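Local atomic coordinates of alpha,alpha-trehalose-phosphate synthase (UDP-forming) (Burkholderia multivorans, PDB entry 5UOF), a protein that belongs to glycosyltransferase family 20 and has the GT-B fold, in which two Rossmann-like domains face each other across a cleft. Residues R80-S90 with E111-L122. Residues are numbered along the deposited sequence; the frame is centred on the assembly and turned at random. Where two conformers were deposited one is given.
Sequences RDYDQYYRGFS and EYAGYLRVNAML. With EDO (1,2-ethanediol), chain I.
Helix 80-86 crosses helix 111-122 at -114°, their axes 8.4 Å apart at closest approach, in the N-terminal Rossmann-like domain of this GT-B glycosyltransferase. Gln84 packs against Gly114, whose lack of a side chain leaves room for the amide. The chain of Arg117 runs extended to CD, then bends at chi3 (68°), turning its guanidinium toward Gln84 and Asp81. Two Arg117 nitrogens grip Gln84 OE1 side-on: NE, 2.8 Å away, on a lone pair in the carbonyl plane, NH2 above that plane. The same NH2 forms a salt bridge with Asp81 OD1, though the modelled 2.4 Å is doubtfully short; both oxygens lie at the guanidinium's edge, near its plane. The guanidinium of Arg80 stacks on one face of it; Asp81 probably offsets some of the like charge. The branched aliphatic Val118 and Leu122 suit the apolar flank of the buried Tyr85 ring, whose hydroxyl bonds to Asn17. At the turn before Phe89, a water bridges Gln84 O, Phe89 N and Glu111 O. Flat rings then pack into an aromatic cluster: Phe89 lies obliquely against Tyr115 and receives the edge of Tyr112 (planes at 56°), Tyr112 CD1 standing 3.5 Å above the centre of the Phe89 ring.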
ATOM      1  N   ARG A  80      27.105 -17.792  -0.109  1.00 36.87           N
ATOM      2  CA  ARG A  80      26.008 -17.814  -1.070  1.00 35.97           C
ATOM      3  C   ARG A  80      24.676 -18.066  -0.379  1.00 32.01           C
ATOM      4  O   ARG A  80      23.673 -17.424  -0.705  1.00 28.67           O
ATOM      5  CB  ARG A  80      26.260 -18.874  -2.136  1.00 40.88           C
ATOM      6  CG  ARG A  80      25.068 -19.144  -3.045  1.00 47.57           C
ATOM      7  CD  ARG A  80      25.468 -20.043  -4.209  1.00 58.64           C
ATOM      8  NE  ARG A  80      24.374 -20.265  -5.152  1.00 64.29           N
ATOM      9  CZ  ARG A  80      23.738 -21.424  -5.307  1.00 65.66           C
ATOM     10  NH1 ARG A  80      24.089 -22.482  -4.581  1.00 65.12           N
ATOM     11  NH2 ARG A  80      22.754 -21.527  -6.193  1.00 66.71           N
ATOM     12  N   ASP A  81      24.645 -19.005   0.572  1.00 28.81           N
ATOM     13  CA  ASP A  81      23.417 -19.256   1.320  1.00 28.08           C
ATOM     14  C   ASP A  81      23.033 -18.050   2.172  1.00 24.08           C
ATOM     15  O   ASP A  81      21.857 -17.668   2.225  1.00 24.70           O
ATOM     16  CB  ASP A  81      23.575 -20.499   2.197  1.00 33.18           C
ATOM     17  CG  ASP A  81      23.629 -21.786   1.390  1.00 34.49           C
ATOM     18  OD1 ASP A  81      23.300 -21.753   0.182  1.00 37.94           O
ATOM     19  OD2 ASP A  81      23.997 -22.828   1.964  1.00 42.31           O
ATOM     20  N   TYR A  82      24.012 -17.437   2.845  1.00 25.95           N
ATOM     21  CA  TYR A  82      23.734 -16.238   3.631  1.00 24.45           C
ATOM     22  C   TYR A  82      23.144 -15.135   2.764  1.00 22.55           C
ATOM     23  O   TYR A  82      22.171 -14.481   3.153  1.00 23.33           O
ATOM     24  CB  TYR A  82      25.006 -15.732   4.319  1.00 26.66           C
ATOM     25  CG  TYR A  82      24.775 -14.451   5.092  1.00 30.53           C
ATOM     26  CD1 TYR A  82      24.378 -14.487   6.425  1.00 29.65           C
ATOM     27  CD2 TYR A  82      24.929 -13.205   4.485  1.00 31.53           C
ATOM     28  CE1 TYR A  82      24.153 -13.320   7.136  1.00 33.43           C
ATOM     29  CE2 TYR A  82      24.700 -12.033   5.185  1.00 36.43           C
ATOM     30  CZ  TYR A  82      24.312 -12.097   6.511  1.00 37.04           C
ATOM     31  OH  TYR A  82      24.084 -10.938   7.217  1.00 40.08           O
ATOM     32  N   ASP A  83      23.740 -14.897   1.592  1.00 25.71           N
ATOM     33  CA  ASP A  83      23.253 -13.816   0.738  1.00 23.65           C
ATOM     34  C   ASP A  83      21.832 -14.083   0.264  1.00 22.57           C
ATOM     35  O   ASP A  83      20.989 -13.178   0.273  1.00 25.81           O
ATOM     36  CB  ASP A  83      24.187 -13.613  -0.455  1.00 31.72           C
ATOM     37  CG  ASP A  83      25.496 -12.930  -0.072  1.00 39.83           C
ATOM     38  OD1 ASP A  83      25.575 -12.347   1.032  1.00 40.96           O
ATOM     39  OD2 ASP A  83      26.445 -12.968  -0.883  1.00 41.81           O
ATOM     40  N   GLN A  84      21.542 -15.318  -0.152  1.00 26.82           N
ATOM     41  CA  GLN A  84      20.207 -15.631  -0.660  1.00 25.55           C
ATOM     42  C   GLN A  84      19.146 -15.617   0.434  1.00 24.30           C
ATOM     43  O   GLN A  84      17.963 -15.414   0.133  1.00 23.22           O
ATOM     44  CB  GLN A  84      20.226 -16.990  -1.369  1.00 23.48           C
ATOM     45  CG  GLN A  84      21.106 -16.997  -2.614  1.00 25.98           C
ATOM     46  CD  GLN A  84      21.007 -18.282  -3.422  1.00 40.24           C
ATOM     47  OE1 GLN A  84      20.734 -19.352  -2.877  1.00 42.62           O
ATOM     48  NE2 GLN A  84      21.231 -18.179  -4.729  1.00 43.47           N
ATOM     49  N   TYR A  85      19.541 -15.818   1.693  1.00 22.51           N
ATOM     50  CA  TYR A  85      18.625 -15.815   2.824  1.00 22.97           C
ATOM     51  C   TYR A  85      18.415 -14.408   3.379  1.00 20.99           C
ATOM     52  O   TYR A  85      17.279 -14.015   3.640  1.00 21.52           O
ATOM     53  CB  TYR A  85      19.156 -16.752   3.916  1.00 20.44           C
ATOM     54  CG  TYR A  85      18.212 -17.042   5.073  1.00 23.15           C
ATOM     55  CD1 TYR A  85      17.993 -16.102   6.083  1.00 22.99           C
ATOM     56  CD2 TYR A  85      17.579 -18.278   5.183  1.00 27.91           C
ATOM     57  CE1 TYR A  85      17.150 -16.381   7.163  1.00 21.70           C
ATOM     58  CE2 TYR A  85      16.734 -18.564   6.250  1.00 25.84           C
ATOM     59  CZ  TYR A  85      16.529 -17.619   7.240  1.00 28.00           C
ATOM     60  OH  TYR A  85      15.698 -17.915   8.305  1.00 28.82           O
ATOM     61  N   TYR A  86      19.492 -13.636   3.557  1.00 19.61           N
ATOM     62  CA  TYR A  86      19.416 -12.343   4.236  1.00 21.72           C
ATOM     63  C   TYR A  86      19.582 -11.128   3.329  1.00 25.26           C
ATOM     64  O   TYR A  86      19.201 -10.023   3.737  1.00 28.16           O
ATOM     65  CB  TYR A  86      20.480 -12.257   5.339  1.00 23.98           C
ATOM     66  CG  TYR A  86      20.187 -13.158   6.509  1.00 25.41           C
ATOM     67  CD1 TYR A  86      19.147 -12.867   7.384  1.00 27.65           C
ATOM     68  CD2 TYR A  86      20.948 -14.301   6.738  1.00 23.89           C
ATOM     69  CE1 TYR A  86      18.868 -13.690   8.462  1.00 29.48           C
ATOM     70  CE2 TYR A  86      20.680 -15.136   7.818  1.00 30.22           C
ATOM     71  CZ  TYR A  86      19.638 -14.820   8.676  1.00 31.51           C
ATOM     72  OH  TYR A  86      19.360 -15.642   9.740  1.00 27.69           O
ATOM     73  N   ARG A  87      20.155 -11.284   2.139  1.00 22.75           N
ATOM     74  CA  ARG A  87      20.440 -10.156   1.251  1.00 20.80           C
ATOM     75  C   ARG A  87      19.836 -10.399  -0.117  1.00 26.58           C
ATOM     76  O   ARG A  87      20.460 -10.178  -1.160  1.00 29.98           O
ATOM     77  CB  ARG A  87      21.939  -9.905   1.146  1.00 26.24           C
ATOM     78  CG  ARG A  87      22.605  -9.599   2.469  1.00 36.05           C
ATOM     79  CD  ARG A  87      24.062  -9.211   2.292  1.00 52.31           C
ATOM     80  NE  ARG A  87      24.205  -7.947   1.577  1.00 65.06           N
ATOM     81  CZ  ARG A  87      24.670  -7.832   0.337  1.00 70.12           C
ATOM     82  NH1 ARG A  87      25.054  -8.911  -0.336  1.00 69.53           N
ATOM     83  NH2 ARG A  87      24.757  -6.636  -0.229  1.00 74.25           N
ATOM     84  N   GLY A  88      18.602 -10.897  -0.119  1.00 19.92           N
ATOM     85  CA  GLY A  88      17.936 -11.196  -1.366  1.00 20.70           C
ATOM     86  C   GLY A  88      16.450 -10.928  -1.298  1.00 18.06           C
ATOM     87  O   GLY A  88      16.024  -9.863  -0.859  1.00 17.06           O
ATOM     88  N   PHE A  89      15.654 -11.926  -1.674  1.00 14.73           N
ATOM     89  CA  PHE A  89      14.228 -11.707  -1.910  1.00 14.60           C
ATOM     90  C   PHE A  89      13.479 -11.316  -0.637  1.00 14.95           C
ATOM     91  O   PHE A  89      12.607 -10.438  -0.673  1.00 14.50           O
ATOM     92  CB  PHE A  89      13.620 -12.974  -2.525  1.00 17.82           C
ATOM     93  CG  PHE A  89      12.117 -12.964  -2.587  1.00 12.51           C
ATOM     94  CD1 PHE A  89      11.453 -12.298  -3.616  1.00 12.57           C
ATOM     95  CD2 PHE A  89      11.369 -13.624  -1.625  1.00 13.32           C
ATOM     96  CE1 PHE A  89      10.070 -12.287  -3.669  1.00 16.90           C
ATOM     97  CE2 PHE A  89       9.983 -13.633  -1.674  1.00 13.46           C
ATOM     98  CZ  PHE A  89       9.325 -12.950  -2.696  1.00 13.05           C
ATOM     99  N   SER A  90      13.799 -11.949   0.498  1.00 12.91           N
ATOM    100  CA  SER A  90      13.071 -11.685   1.742  0.55 12.71           C
ATOM    101  C   SER A  90      13.170 -10.220   2.136  1.00 14.34           C
ATOM    102  O   SER A  90      12.180  -9.590   2.521  1.00 14.86           O
ATOM    103  CB  SER A  90      13.616 -12.547   2.885  0.55 13.69           C
ATOM    104  OG  SER A  90      13.443 -13.920   2.654  0.55 18.37           O
ATOM    105  N   GLU A 111      16.802 -14.031  -7.322  1.00 16.78           N
ATOM    106  CA  GLU A 111      16.757 -13.941  -5.863  1.00 16.28           C
ATOM    107  C   GLU A 111      15.601 -14.754  -5.300  1.00 15.51           C
ATOM    108  O   GLU A 111      15.748 -15.432  -4.278  1.00 15.99           O
ATOM    109  CB  GLU A 111      16.646 -12.479  -5.416  1.00 15.82           C
ATOM    110  CG  GLU A 111      17.909 -11.680  -5.659  1.00 17.86           C
ATOM    111  CD  GLU A 111      17.818 -10.262  -5.122  1.00 19.14           C
ATOM    112  OE1 GLU A 111      18.869  -9.595  -5.016  1.00 23.13           O
ATOM    113  OE2 GLU A 111      16.702  -9.825  -4.795  1.00 19.38           O
ATOM    114  N   TYR A 112      14.442 -14.712  -5.962  1.00 14.96           N
ATOM    115  CA  TYR A 112      13.308 -15.500  -5.496  1.00 15.11           C
ATOM    116  C   TYR A 112      13.612 -16.990  -5.576  1.00 15.22           C
ATOM    117  O   TYR A 112      13.311 -17.740  -4.637  1.00 15.55           O
ATOM    118  CB  TYR A 112      12.048 -15.145  -6.301  1.00 16.65           C
ATOM    119  CG  TYR A 112      10.830 -15.923  -5.857  1.00 15.13           C
ATOM    120  CD1 TYR A 112      10.414 -15.897  -4.523  1.00 13.42           C
ATOM    121  CD2 TYR A 112      10.099 -16.685  -6.755  1.00 16.76           C
ATOM    122  CE1 TYR A 112       9.313 -16.621  -4.106  1.00 12.72           C
ATOM    123  CE2 TYR A 112       8.986 -17.417  -6.342  1.00 15.75           C
ATOM    124  CZ  TYR A 112       8.605 -17.375  -5.018  1.00 14.27           C
ATOM    125  OH  TYR A 112       7.503 -18.085  -4.614  1.00 17.62           O
ATOM    126  N   ALA A 113      14.214 -17.439  -6.684  1.00 15.91           N
ATOM    127  CA  ALA A 113      14.635 -18.835  -6.767  1.00 16.72           C
ATOM    128  C   ALA A 113      15.596 -19.180  -5.636  1.00 19.83           C
ATOM    129  O   ALA A 113      15.537 -20.283  -5.075  1.00 19.37           O
ATOM    130  CB  ALA A 113      15.288 -19.125  -8.120  1.00 20.52           C
ATOM    131  N   GLY A 114      16.486 -18.247  -5.287  1.00 17.19           N
ATOM    132  CA  GLY A 114      17.435 -18.504  -4.210  1.00 18.89           C
ATOM    133  C   GLY A 114      16.764 -18.634  -2.855  1.00 17.65           C
ATOM    134  O   GLY A 114      17.183 -19.436  -2.017  1.00 17.67           O
ATOM    135  N   TYR A 115      15.738 -17.820  -2.615  1.00 15.92           N
ATOM    136  CA  TYR A 115      14.920 -17.910  -1.405  1.00 15.23           C
ATOM    137  C   TYR A 115      14.276 -19.281  -1.266  1.00 21.16           C
ATOM    138  O   TYR A 115      14.366 -19.929  -0.209  1.00 19.03           O
ATOM    139  CB  TYR A 115      13.867 -16.811  -1.496  1.00 14.24           C
ATOM    140  CG  TYR A 115      12.784 -16.741  -0.464  1.00 13.49           C
ATOM    141  CD1 TYR A 115      13.066 -16.422   0.851  1.00 15.51           C
ATOM    142  CD2 TYR A 115      11.454 -16.876  -0.834  1.00 16.33           C
ATOM    143  CE1 TYR A 115      12.049 -16.299   1.789  1.00 16.24           C
ATOM    144  CE2 TYR A 115      10.436 -16.740   0.086  1.00 16.96           C
ATOM    145  CZ  TYR A 115      10.741 -16.453   1.400  1.00 15.36           C
ATOM    146  OH  TYR A 115       9.732 -16.302   2.329  1.00 13.01           O
ATOM    147  N   LEU A 116      13.639 -19.756  -2.340  1.00 17.88           N
ATOM    148  CA  LEU A 116      13.101 -21.112  -2.326  1.00 16.40           C
ATOM    149  C   LEU A 116      14.205 -22.139  -2.094  1.00 17.86           C
ATOM    150  O   LEU A 116      14.030 -23.083  -1.311  1.00 20.05           O
ATOM    151  CB  LEU A 116      12.367 -21.406  -3.633  1.00 17.90           C
ATOM    152  CG  LEU A 116      11.220 -20.448  -3.981  1.00 22.49           C
ATOM    153  CD1 LEU A 116      10.426 -20.985  -5.173  1.00 24.34           C
ATOM    154  CD2 LEU A 116      10.322 -20.164  -2.779  1.00 19.04           C
ATOM    155  N   ARG A 117      15.355 -21.955  -2.747  1.00 18.49           N
ATOM    156  CA  ARG A 117      16.424 -22.948  -2.671  1.00 18.76           C
ATOM    157  C   ARG A 117      16.945 -23.096  -1.247  1.00 21.20           C
ATOM    158  O   ARG A 117      17.116 -24.217  -0.752  1.00 19.68           O
ATOM    159  CB  ARG A 117      17.571 -22.584  -3.616  1.00 19.56           C
ATOM    160  CG  ARG A 117      18.697 -23.638  -3.594  1.00 21.01           C
ATOM    161  CD  ARG A 117      19.990 -23.135  -4.237  1.00 25.48           C
ATOM    162  NE  ARG A 117      20.616 -22.076  -3.444  1.00 32.99           N
ATOM    163  CZ  ARG A 117      21.340 -22.286  -2.344  1.00 39.07           C
ATOM    164  NH1 ARG A 117      21.537 -23.524  -1.891  1.00 31.09           N
ATOM    165  NH2 ARG A 117      21.871 -21.255  -1.693  1.00 35.17           N
ATOM    166  N   VAL A 118      17.200 -21.977  -0.564  1.00 18.46           N
ATOM    167  CA  VAL A 118      17.769 -22.088   0.776  0.66 22.68           C
ATOM    168  C   VAL A 118      16.742 -22.626   1.758  1.00 22.44           C
ATOM    169  O   VAL A 118      17.096 -23.360   2.690  1.00 20.49           O
ATOM    170  CB  VAL A 118      18.361 -20.751   1.254  0.66 22.08           C
ATOM    171  CG1 VAL A 118      19.524 -20.359   0.363  0.66 26.19           C
ATOM    172  CG2 VAL A 118      17.299 -19.655   1.314  0.66 21.42           C
ATOM    173  N   ASN A 119      15.460 -22.301   1.568  1.00 19.20           N
ATOM    174  CA  ASN A 119      14.441 -22.918   2.409  1.00 20.73           C
ATOM    175  C   ASN A 119      14.413 -24.430   2.201  1.00 20.26           C
ATOM    176  O   ASN A 119      14.399 -25.201   3.167  1.00 19.96           O
ATOM    177  CB  ASN A 119      13.073 -22.307   2.130  1.00 20.12           C
ATOM    178  CG  ASN A 119      12.779 -21.122   3.024  1.00 22.12           C
ATOM    179  OD1 ASN A 119      12.188 -21.274   4.098  1.00 18.04           O
ATOM    180  ND2 ASN A 119      13.196 -19.933   2.597  1.00 17.27           N
ATOM    181  N   ALA A 120      14.422 -24.871   0.939  1.00 19.87           N
ATOM    182  CA  ALA A 120      14.446 -26.301   0.655  1.00 23.91           C
ATOM    183  C   ALA A 120      15.687 -26.958   1.254  1.00 25.43           C
ATOM    184  O   ALA A 120      15.609 -28.065   1.804  1.00 25.59           O
ATOM    185  CB  ALA A 120      14.380 -26.537  -0.858  1.00 25.69           C
ATOM    186  N   MET A 121      16.835 -26.278   1.178  1.00 20.63           N
ATOM    187  CA  MET A 121      18.071 -26.808   1.751  1.00 22.80           C
ATOM    188  C   MET A 121      17.938 -27.005   3.261  1.00 26.58           C
ATOM    189  O   MET A 121      18.265 -28.072   3.798  1.00 24.97           O
ATOM    190  CB  MET A 121      19.232 -25.864   1.423  1.00 24.32           C
ATOM    191  CG  MET A 121      20.612 -26.336   1.887  1.00 25.42           C
ATOM    192  SD  MET A 121      21.002 -25.849   3.597  1.00 33.92           S
ATOM    193  CE  MET A 121      21.078 -24.063   3.422  1.00 33.73           C
ATOM    194  N   LEU A 122      17.453 -25.983   3.962  1.00 22.26           N
ATOM    195  CA  LEU A 122      17.339 -26.074   5.414  1.00 23.58           C
ATOM    196  C   LEU A 122      16.293 -27.100   5.825  1.00 20.94           C
ATOM    197  O   LEU A 122      16.469 -27.802   6.829  1.00 24.29           O
ATOM    198  CB  LEU A 122      17.012 -24.700   5.989  1.00 20.60           C
ATOM    199  CG  LEU A 122      18.127 -23.664   5.868  1.00 20.42           C
ATOM    200  CD1 LEU A 122      17.588 -22.278   6.186  1.00 24.75           C
ATOM    201  CD2 LEU A 122      19.286 -24.034   6.802  1.00 25.39           C
TER
HETATM  202  C1  EDO I 507      10.582 -24.101  -0.676  1.00 30.42           C
HETATM  203  O1  EDO I 507      11.602 -24.371  -1.635  1.00 38.85           O
HETATM  204  C2  EDO I 507       9.231 -24.488  -1.252  1.00 26.46           C
HETATM  205  O2  EDO I 507       9.092 -25.913  -1.296  1.00 28.45           O
HETATM  206  O   HOH W   1      24.061 -24.488  -0.052  1.00 36.81           O
HETATM  207  O   HOH W   2      17.266 -14.338  -2.226  1.00 17.31           O
HETATM  208  O   HOH W   3      19.133  -7.739  -3.168  1.00 33.36           O